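Local coordinates for protein carboxylase (Deinococcus radiodurans, PDB 5H80) that carries a biotin carboxylase domain, which probably uses ATP and bicarbonate to carboxylate biotin within a single-chain, multi-activity enzyme, at residues 402-407 and 423-428; 296-301 and 342-347; 158-163 and 227-232. One frame throughout, in Å; residues are numbered along the deposited sequence.

Interaction 1: residues 402-407 and 423-428; sequences VRVDTF and AKVVVH
Asp405 and Lys424 face each other across an antiparallel pair, and the lysine runs past the aspartate on its way to a polar cluster. Its CB and CG ride beside the carbonyl of Asp405, with CB 4.0 Å from Asp405 O. A bend at chi3 (-60°) brings CE to 4.0 Å from Asp405 CB. At the tip, NZ donates to a water at 2.7 Å that in turn donates to Asp405 OD2; NZ also reaches Glu42 in a salt bridge and the carbonyl of Val323. The same carboxylate is gripped by Arg403, whose extended chain offers NE and NH2 in the guanidinium plane, one nitrogen to each oxygen. The NE bond to Asp405 OD1 is 2.7 Å long and nearly straight (177°). Held this way, the aspartate can hardly turn, and its charge is probably met mainly by Arg403, with Lys424 one water away. Arg403 NH1 continues to Glu329 and Glu330. On the other face Val402 CG2 and Val427 CG2 lie side by side, 4.1 Å apart, and Val404, modelled in two conformers, is aligned likewise with Val425; helix 434-446 packs on this valine layer. Arg403 with Val426 and Asp405 with Lys424 are the hydrogen-bonded pairs, as in Val426 N to Arg403 O (2.8 Å). Strand 402-406 is outermost in its sheet within the chain, and Arg403 and Asp405 also pack on Pro400 of the second subunit: an antiparallel edge in the biotin carboxylase C-terminal domain, apolar toward a helix, with Arg403, Asp405 and Lys424 beside Val426 on the reverse.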
loop_
_atom_site.group_PDB
_atom_site.type_symbol
_atom_site.label_atom_id
_atom_site.label_comp_id
_atom_site.label_asym_id
_atom_site.label_seq_id
_atom_site.Cartn_x
_atom_site.Cartn_y
_atom_site.Cartn_z
ATOM N N VAL A 402 0.787 -4.915 0.665
ATOM C CA VAL A 402 2.240 -4.991 0.723
ATOM C C VAL A 402 2.778 -3.622 0.281
ATOM O O VAL A 402 2.345 -3.073 -0.708
ATOM C CB VAL A 402 2.714 -6.090 -0.311
ATOM C CG1 VAL A 402 4.189 -5.944 -0.683
ATOM C CG2 VAL A 402 2.309 -7.417 0.191
ATOM N N ARG A 403 3.848 -3.152 0.916
ATOM C CA ARG A 403 4.541 -1.939 0.507
ATOM C C ARG A 403 6.034 -2.259 0.665
ATOM O O ARG A 403 6.435 -2.813 1.697
ATOM C CB ARG A 403 4.213 -0.801 1.476
ATOM C CG ARG A 403 5.240 0.319 1.531
ATOM C CD ARG A 403 4.815 1.429 2.455
ATOM N NE ARG A 403 5.886 2.404 2.614
ATOM C CZ ARG A 403 5.753 3.499 3.417
ATOM N NH1 ARG A 403 4.625 3.754 4.117
ATOM N NH2 ARG A 403 6.776 4.388 3.527
ATOM N N VAL A 404 6.837 -1.819 -0.304
ATOM C CA VAL A 404 8.294 -2.021 -0.256
ATOM C C VAL A 404 9.048 -0.711 -0.463
ATOM O O VAL A 404 8.898 -0.097 -1.497
ATOM C CB VAL A 404 8.784 -3.034 -1.311
ATOM C CG1 VAL A 404 10.313 -3.211 -1.216
ATOM C CG2 VAL A 404 8.150 -4.410 -1.137
ATOM N N ASP A 405 9.898 -0.353 0.513
ATOM C CA ASP A 405 10.714 0.848 0.471
ATOM C C ASP A 405 12.188 0.365 0.240
ATOM O O ASP A 405 12.797 -0.352 1.091
ATOM C CB ASP A 405 10.647 1.765 1.738
ATOM C CG ASP A 405 9.325 2.496 1.896
ATOM O OD1 ASP A 405 8.286 2.020 1.333
ATOM O OD2 ASP A 405 9.309 3.573 2.487
ATOM N N THR A 406 12.746 0.798 -0.892
ATOM C CA THR A 406 14.107 0.402 -1.312
ATOM C C THR A 406 14.742 1.603 -2.112
ATOM O O THR A 406 14.134 2.592 -2.431
ATOM C CB THR A 406 14.076 -0.937 -2.093
ATOM O OG1 THR A 406 15.397 -1.511 -2.383
ATOM C CG2 THR A 406 13.276 -0.794 -3.378
ATOM N N PHE A 407 16.021 1.351 -2.428
ATOM C CA PHE A 407 16.902 2.110 -3.272
ATOM C C PHE A 407 17.552 1.267 -4.420
ATOM O O PHE A 407 18.195 1.810 -5.315
ATOM C CB PHE A 407 17.987 2.772 -2.402
ATOM C CG PHE A 407 18.935 1.806 -1.934
ATOM C CD1 PHE A 407 20.253 1.711 -2.529
ATOM C CD2 PHE A 407 18.659 0.986 -0.877
ATOM C CE1 PHE A 407 21.142 0.746 -2.069
ATOM C CE2 PHE A 407 19.564 0.091 -0.401
ATOM C CZ PHE A 407 20.791 -0.074 -0.991
ATOM N N ALA A 423 16.079 -3.813 1.361
ATOM C CA ALA A 423 14.712 -3.311 1.243
ATOM C C ALA A 423 13.919 -3.513 2.517
ATOM O O ALA A 423 14.173 -4.472 3.257
ATOM C CB ALA A 423 14.003 -4.023 0.087
ATOM N N LYS A 424 12.910 -2.696 2.703
ATOM C CA LYS A 424 11.989 -2.905 3.821
ATOM C C LYS A 424 10.619 -3.355 3.277
ATOM O O LYS A 424 10.127 -2.671 2.470
ATOM C CB LYS A 424 11.854 -1.710 4.694
ATOM C CG LYS A 424 13.184 -1.088 5.168
ATOM C CD LYS A 424 13.007 0.170 6.042
ATOM C CE LYS A 424 12.283 1.371 5.407
ATOM N NZ LYS A 424 12.268 2.667 6.154
ATOM N N VAL A 425 10.103 -4.468 3.754
ATOM C CA VAL A 425 8.829 -5.001 3.316
ATOM C C VAL A 425 7.830 -4.861 4.406
ATOM O O VAL A 425 7.999 -5.466 5.494
ATOM C CB VAL A 425 8.953 -6.465 2.925
ATOM C CG1 VAL A 425 7.579 -7.160 2.520
ATOM C CG2 VAL A 425 10.014 -6.609 1.807
ATOM N N VAL A 426 6.757 -4.131 4.104
ATOM C CA VAL A 426 5.751 -3.790 5.107
ATOM C C VAL A 426 4.500 -4.521 4.671
ATOM O O VAL A 426 4.082 -4.361 3.501
ATOM C CB VAL A 426 5.511 -2.318 5.290
ATOM C CG1 VAL A 426 4.535 -2.029 6.383
ATOM C CG2 VAL A 426 6.875 -1.593 5.568
ATOM N N VAL A 427 3.930 -5.280 5.589
ATOM C CA VAL A 427 2.690 -5.967 5.232
ATOM C C VAL A 427 1.599 -5.558 6.190
ATOM O O VAL A 427 1.844 -5.353 7.381
ATOM C CB VAL A 427 2.892 -7.422 5.196
ATOM C CG1 VAL A 427 1.606 -8.143 5.120
ATOM C CG2 VAL A 427 3.744 -7.833 4.006
ATOM N N HIS A 428 0.381 -5.369 5.673
ATOM C CA HIS A 428 -0.716 -4.736 6.469
ATOM C C HIS A 428 -2.062 -5.392 6.181
ATOM O O HIS A 428 -2.274 -5.850 5.114
ATOM C CB HIS A 428 -0.819 -3.298 6.150
ATOM C CG HIS A 428 -1.983 -2.588 6.752
ATOM N ND1 HIS A 428 -2.953 -1.977 5.964
ATOM C CD2 HIS A 428 -2.304 -2.280 8.041
ATOM C CE1 HIS A 428 -3.808 -1.330 6.743
ATOM N NE2 HIS A 428 -3.455 -1.534 8.005
HETATM O O HOH W 1 11.289 4.248 4.201
#

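Interaction 2: residues 296-301 and 342-347; sequences YRCLGT and RLAAGE
Cys298 lays its sulfur against the last turn of helix 336-344, overlapping Ala344: SG stands 3.8 Å from Ala344 CB and 3.5 Å from Ala344 N. It is the turn of SG anti to the carbonyl carbon (chi1 -53°) that brings the sulfur to the helix. Beside it Leu343 presses its side chain on the backbone of the same cysteine, with both CB and CD1 about 4.1 Å from Cys298 CA. Beyond the cysteine, Leu343 also touches Asp245 of strand 236-245 and Leu349 of the following helix.

Arg297 comes in alongside. Its CD passes 3.8 Å from Leu343 O, and the bend at chi3 (-60°) beyond it turns the guanidinium, an edge toward this oxygen. No direct hydrogen bond joins the two segments; a water fills the corner instead, 2.8 Å from Leu343 O, close to Glu347 O as well, and accepting a weak bond from Arg297 NH2. This polar side lies toward the more exposed helix end, while Cys298 and Leu343 are buried.

Both backbones are turning here. The chain rounds a corner at Cys298, which has a positive phi, and strand 299-306 follows; the Tyr296 hydroxyl braces the turn by donating to Leu299 O at 2.6 Å, above the carbonyl plane. On the helix side Arg342 clasps Glu347 side-on, NE and NH1 both reaching OE1. Between them Gly346 takes a positive phi (104°), at which a CB would jam against the preceding carbonyl oxygen; Gly346 N bonds Leu343 O and Glu347 N bonds Arg342 O. These are the two bonds of a Schellman motif, here ending a helix against the corner of a sheet in the ATP-grasp domain.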
loop_
_atom_site.group_PDB
_atom_site.type_symbol
_atom_site.label_atom_id
_atom_site.label_comp_id
_atom_site.label_asym_id
_atom_site.label_seq_id
_atom_site.Cartn_x
_atom_site.Cartn_y
_atom_site.Cartn_z
ATOM N N TYR A 296 8.625 19.636 22.280
ATOM C CA TYR A 296 9.193 18.972 21.114
ATOM C C TYR A 296 8.573 19.459 19.826
ATOM O O TYR A 296 7.433 19.743 19.813
ATOM C CB TYR A 296 9.072 17.423 21.250
ATOM C CG TYR A 296 9.955 16.612 20.413
ATOM C CD1 TYR A 296 11.255 16.231 20.853
ATOM C CD2 TYR A 296 9.610 16.271 19.145
ATOM C CE1 TYR A 296 12.114 15.426 20.066
ATOM C CE2 TYR A 296 10.446 15.522 18.311
ATOM C CZ TYR A 296 11.738 15.118 18.710
ATOM O OH TYR A 296 12.560 14.407 17.964
ATOM N N ARG A 297 9.442 19.598 18.799
ATOM C CA ARG A 297 9.048 19.903 17.438
ATOM C C ARG A 297 9.645 18.864 16.492
ATOM O O ARG A 297 10.780 18.419 16.628
ATOM C CB ARG A 297 9.397 21.363 17.018
ATOM C CG ARG A 297 8.700 21.832 15.662
ATOM C CD ARG A 297 9.080 23.250 15.274
ATOM N NE ARG A 297 8.710 24.248 16.261
ATOM C CZ ARG A 297 7.730 25.148 16.183
ATOM N NH1 ARG A 297 7.547 26.002 17.225
ATOM N NH2 ARG A 297 6.893 25.223 15.117
ATOM N N CYS A 298 8.747 18.394 15.590
ATOM C CA CYS A 298 8.972 17.392 14.505
ATOM C C CYS A 298 8.712 16.012 15.099
ATOM O O CYS A 298 7.768 15.936 15.914
ATOM C CB CYS A 298 10.291 17.527 13.741
ATOM S SG CYS A 298 10.559 19.146 13.086
ATOM N N LEU A 299 9.419 14.976 14.659
ATOM C CA LEU A 299 9.231 13.628 15.098
ATOM C C LEU A 299 10.270 13.134 16.081
ATOM O O LEU A 299 11.459 13.365 15.865
ATOM C CB LEU A 299 9.122 12.632 13.936
ATOM C CG LEU A 299 8.113 12.776 12.801
ATOM C CD1 LEU A 299 8.235 11.667 11.749
ATOM C CD2 LEU A 299 6.690 12.901 13.331
ATOM N N GLY A 300 9.894 12.174 16.944
ATOM C CA GLY A 300 10.842 11.535 17.810
ATOM C C GLY A 300 10.241 10.249 18.331
ATOM O O GLY A 300 8.966 10.176 18.260
ATOM N N THR A 301 11.052 9.301 18.764
ATOM C CA THR A 301 10.565 8.043 19.264
ATOM C C THR A 301 11.144 7.905 20.713
ATOM O O THR A 301 12.305 8.192 20.878
ATOM C CB THR A 301 10.997 6.923 18.422
ATOM O OG1 THR A 301 10.460 7.088 17.094
ATOM C CG2 THR A 301 10.680 5.529 18.987
ATOM N N ARG A 342 6.595 19.425 7.151
ATOM C CA ARG A 342 5.704 20.505 7.424
ATOM C C ARG A 342 5.858 21.045 8.851
ATOM O O ARG A 342 5.785 22.302 9.025
ATOM C CB ARG A 342 4.228 20.239 7.043
ATOM C CG ARG A 342 4.065 19.828 5.556
ATOM C CD ARG A 342 2.639 19.404 5.324
ATOM N NE ARG A 342 1.699 20.494 5.487
ATOM C CZ ARG A 342 0.514 20.574 4.889
ATOM N NH1 ARG A 342 -0.208 21.660 5.062
ATOM N NH2 ARG A 342 0.006 19.571 4.141
ATOM N N LEU A 343 6.026 20.156 9.829
ATOM C CA LEU A 343 6.327 20.548 11.190
ATOM C C LEU A 343 7.628 21.353 11.230
ATOM O O LEU A 343 7.600 22.476 11.809
ATOM C CB LEU A 343 6.377 19.376 12.108
ATOM C CG LEU A 343 4.951 18.839 12.428
ATOM C CD1 LEU A 343 5.152 17.432 12.976
ATOM C CD2 LEU A 343 3.951 19.661 13.272
ATOM N N ALA A 344 8.708 20.840 10.623
ATOM C CA ALA A 344 9.946 21.624 10.480
ATOM C C ALA A 344 9.798 23.028 9.889
ATOM O O ALA A 344 10.424 24.003 10.418
ATOM C CB ALA A 344 11.011 20.853 9.728
ATOM N N ALA A 345 8.841 23.205 8.947
ATOM C CA ALA A 345 8.623 24.444 8.245
ATOM C C ALA A 345 7.636 25.373 8.984
ATOM O O ALA A 345 7.403 26.465 8.514
ATOM C CB ALA A 345 8.028 24.088 6.878
ATOM N N GLY A 346 7.136 24.988 10.171
ATOM C CA GLY A 346 6.419 25.880 11.077
ATOM C C GLY A 346 4.928 25.694 11.096
ATOM O O GLY A 346 4.251 26.440 11.813
ATOM N N GLU A 347 4.377 24.607 10.515
ATOM C CA GLU A 347 3.014 24.394 10.735
ATOM C C GLU A 347 2.663 23.668 12.054
ATOM O O GLU A 347 3.444 22.871 12.579
ATOM C CB GLU A 347 2.339 23.699 9.550
ATOM C CG GLU A 347 1.945 24.683 8.429
ATOM C CD GLU A 347 1.447 24.010 7.109
ATOM O OE1 GLU A 347 2.078 23.123 6.538
ATOM O OE2 GLU A 347 0.307 24.417 6.685
HETATM O O HOH W 2 5.849 23.169 13.843
#

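Interaction 3: residues 158-163 and 227-232; sequences PVIPGT and YAERLI
Ile160 and Glu229 meet at the dense end of this contact, their side chains crossing at about a right angle. The methyl CG2 of Ile160 rests against Glu229 CG and Arg230 O, 3.6 Å from each. The other branch, with CG1 anti to the carbonyl carbon (chi1 -66°) and chi2 extended, carries CD1 to 3.9 Å from Ile232 CG1. Tyr313 and Leu305 of the neighbouring sheet close over both isoleucines. Beside them Glu229 OE1 makes a salt bridge with Lys145, which also bonds Tyr227 OH. An alanine in place of Ile160 would lose both branches, and is likely to leave a gap beside Ile232 and the aliphatic part of Glu229.

The backbones are bridged as well. Arg230 N donates to Pro161 O at 3.0 Å and Thr163 N to Ala228 O at 2.9 Å, the latter running almost straight into the carbonyl. Between these bonds Gly162 lies against Glu229 with CA atoms 4.2 Å apart; a CB on the glycine would be tight against Ala228 O and Glu229 CG. Thr163 OG1 touches Ala228 CB at 3.2 Å, and Thr163 O lies at the edge of the Tyr227 ring. Ala228, with positive phi, and Glu229 together lie opposite the one residue Met185 of strand 184-185, forming a G1 beta bulge.

The looser side is that of Pro161 and Arg230, which lie side by side with their CD atoms 4.2 Å apart before the extended arginine leads away to Gln179. The chemistry implies a seam held by two main-chain bonds and by the packing of Ile160 on Ile232 and on the aliphatic part of Glu229, with the charges satisfied by other parts of the fold, consistent with a place at the base of the mobile ATP-grasp lid.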
loop_
_atom_site.group_PDB
_atom_site.type_symbol
_atom_site.label_atom_id
_atom_site.label_comp_id
_atom_site.label_asym_id
_atom_site.label_seq_id
_atom_site.Cartn_x
_atom_site.Cartn_y
_atom_site.Cartn_z
ATOM N N PRO A 158 10.254 5.592 34.868
ATOM C CA PRO A 158 11.275 4.658 35.305
ATOM C C PRO A 158 12.361 4.458 34.333
ATOM O O PRO A 158 12.089 4.487 33.106
ATOM C CB PRO A 158 10.550 3.335 35.518
ATOM C CG PRO A 158 9.137 3.635 35.429
ATOM C CD PRO A 158 8.990 4.863 34.611
ATOM N N VAL A 159 13.578 4.394 34.891
ATOM C CA VAL A 159 14.777 4.002 34.178
ATOM C C VAL A 159 15.483 2.783 34.799
ATOM O O VAL A 159 15.312 2.485 35.991
ATOM C CB VAL A 159 15.773 5.197 34.032
ATOM C CG1 VAL A 159 15.119 6.447 33.462
ATOM C CG2 VAL A 159 16.344 5.561 35.403
ATOM N N ILE A 160 16.308 2.157 34.009
ATOM C CA ILE A 160 16.993 0.966 34.359
ATOM C C ILE A 160 17.953 1.282 35.518
ATOM O O ILE A 160 18.599 2.344 35.501
ATOM C CB ILE A 160 17.759 0.329 33.221
ATOM C CG1 ILE A 160 16.778 -0.178 32.138
ATOM C CG2 ILE A 160 18.532 -0.879 33.733
ATOM C CD1 ILE A 160 17.421 -0.855 30.954
ATOM N N PRO A 161 18.064 0.368 36.504
ATOM C CA PRO A 161 19.058 0.644 37.538
ATOM C C PRO A 161 20.469 0.576 36.988
ATOM O O PRO A 161 20.815 -0.240 36.094
ATOM C CB PRO A 161 18.735 -0.421 38.617
ATOM C CG PRO A 161 17.270 -0.573 38.452
ATOM C CD PRO A 161 17.156 -0.712 36.962
ATOM N N GLY A 162 21.286 1.527 37.408
ATOM C CA GLY A 162 22.577 1.671 36.753
ATOM C C GLY A 162 23.478 2.650 37.498
ATOM O O GLY A 162 23.041 3.239 38.473
ATOM N N THR A 163 24.730 2.739 37.043
ATOM C CA THR A 163 25.665 3.805 37.428
ATOM C C THR A 163 25.472 4.954 36.450
ATOM O O THR A 163 25.715 4.773 35.239
ATOM C CB THR A 163 27.133 3.340 37.323
ATOM O OG1 THR A 163 27.301 2.153 38.085
ATOM C CG2 THR A 163 28.095 4.411 37.863
ATOM N N TYR A 227 28.708 -0.120 31.533
ATOM C CA TYR A 227 29.090 0.793 32.649
ATOM C C TYR A 227 28.224 0.569 33.888
ATOM O O TYR A 227 27.836 1.527 34.600
ATOM C CB TYR A 227 29.062 2.280 32.230
ATOM C CG TYR A 227 27.746 2.675 31.591
ATOM C CD1 TYR A 227 26.699 3.246 32.345
ATOM C CD2 TYR A 227 27.527 2.443 30.236
ATOM C CE1 TYR A 227 25.487 3.571 31.750
ATOM C CE2 TYR A 227 26.322 2.765 29.640
ATOM C CZ TYR A 227 25.316 3.330 30.394
ATOM O OH TYR A 227 24.154 3.650 29.762
ATOM N N ALA A 228 27.999 -0.721 34.189
ATOM C CA ALA A 228 27.069 -1.153 35.248
ATOM C C ALA A 228 25.633 -0.707 34.962
ATOM O O ALA A 228 25.169 0.365 35.413
ATOM C CB ALA A 228 27.516 -0.710 36.638
ATOM N N GLU A 229 24.959 -1.548 34.186
ATOM C CA GLU A 229 23.515 -1.529 34.142
ATOM C C GLU A 229 22.946 -2.867 34.509
ATOM O O GLU A 229 23.450 -3.867 34.018
ATOM C CB GLU A 229 23.065 -1.174 32.724
ATOM C CG GLU A 229 21.903 -0.227 32.797
ATOM C CD GLU A 229 21.570 0.368 31.443
ATOM O OE1 GLU A 229 21.409 1.596 31.499
ATOM O OE2 GLU A 229 21.498 -0.420 30.398
ATOM N N ARG A 230 21.848 -2.891 35.262
ATOM C CA ARG A 230 21.070 -4.176 35.428
ATOM C C ARG A 230 20.716 -4.758 34.047
ATOM O O ARG A 230 20.189 -4.001 33.196
ATOM C CB ARG A 230 19.818 -3.947 36.312
ATOM C CG ARG A 230 18.885 -5.138 36.438
ATOM C CD ARG A 230 17.713 -4.825 37.324
ATOM N NE ARG A 230 16.900 -6.032 37.501
ATOM C CZ ARG A 230 17.021 -6.906 38.492
ATOM N NH1 ARG A 230 17.797 -6.653 39.556
ATOM N NH2 ARG A 230 16.177 -7.925 38.505
ATOM N N LEU A 231 21.021 -6.043 33.795
ATOM C CA LEU A 231 20.623 -6.700 32.524
ATOM C C LEU A 231 19.101 -6.919 32.674
ATOM O O LEU A 231 18.641 -7.597 33.638
ATOM C CB LEU A 231 21.384 -8.000 32.302
ATOM C CG LEU A 231 21.167 -8.697 30.956
ATOM C CD1 LEU A 231 21.659 -7.812 29.838
ATOM C CD2 LEU A 231 21.820 -10.060 30.910
ATOM N N ILE A 232 18.307 -6.301 31.784
ATOM C CA ILE A 232 16.840 -6.500 31.816
ATOM C C ILE A 232 16.533 -7.648 30.877
ATOM O O ILE A 232 16.772 -7.629 29.626
ATOM C CB ILE A 232 16.015 -5.254 31.485
ATOM C CG1 ILE A 232 16.284 -4.195 32.549
ATOM C CG2 ILE A 232 14.524 -5.594 31.278
ATOM C CD1 ILE A 232 15.201 -3.937 33.539
#

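In the fold
Interaction 1 is the most buried of the three and the one beside the second subunit, whereas interactions 2 and 3 are partly buried. Interactions 2 and 3 both lie in the ATP-grasp part of the protein, their centres about 31 Å apart, and both adjoin one antiparallel sheet: 296-301 enters its strand 299-306, and the isoleucines of interaction 3 pack on that strand and on 312-318. Interaction 1 belongs to a separate sheet, about 35 Å from interaction 3 between centres and across the middle of the chain. Chemistry follows place: a regular ladder with a charged network, then a helix end joined by apolar touch and water, then a single bridge between irregular segments.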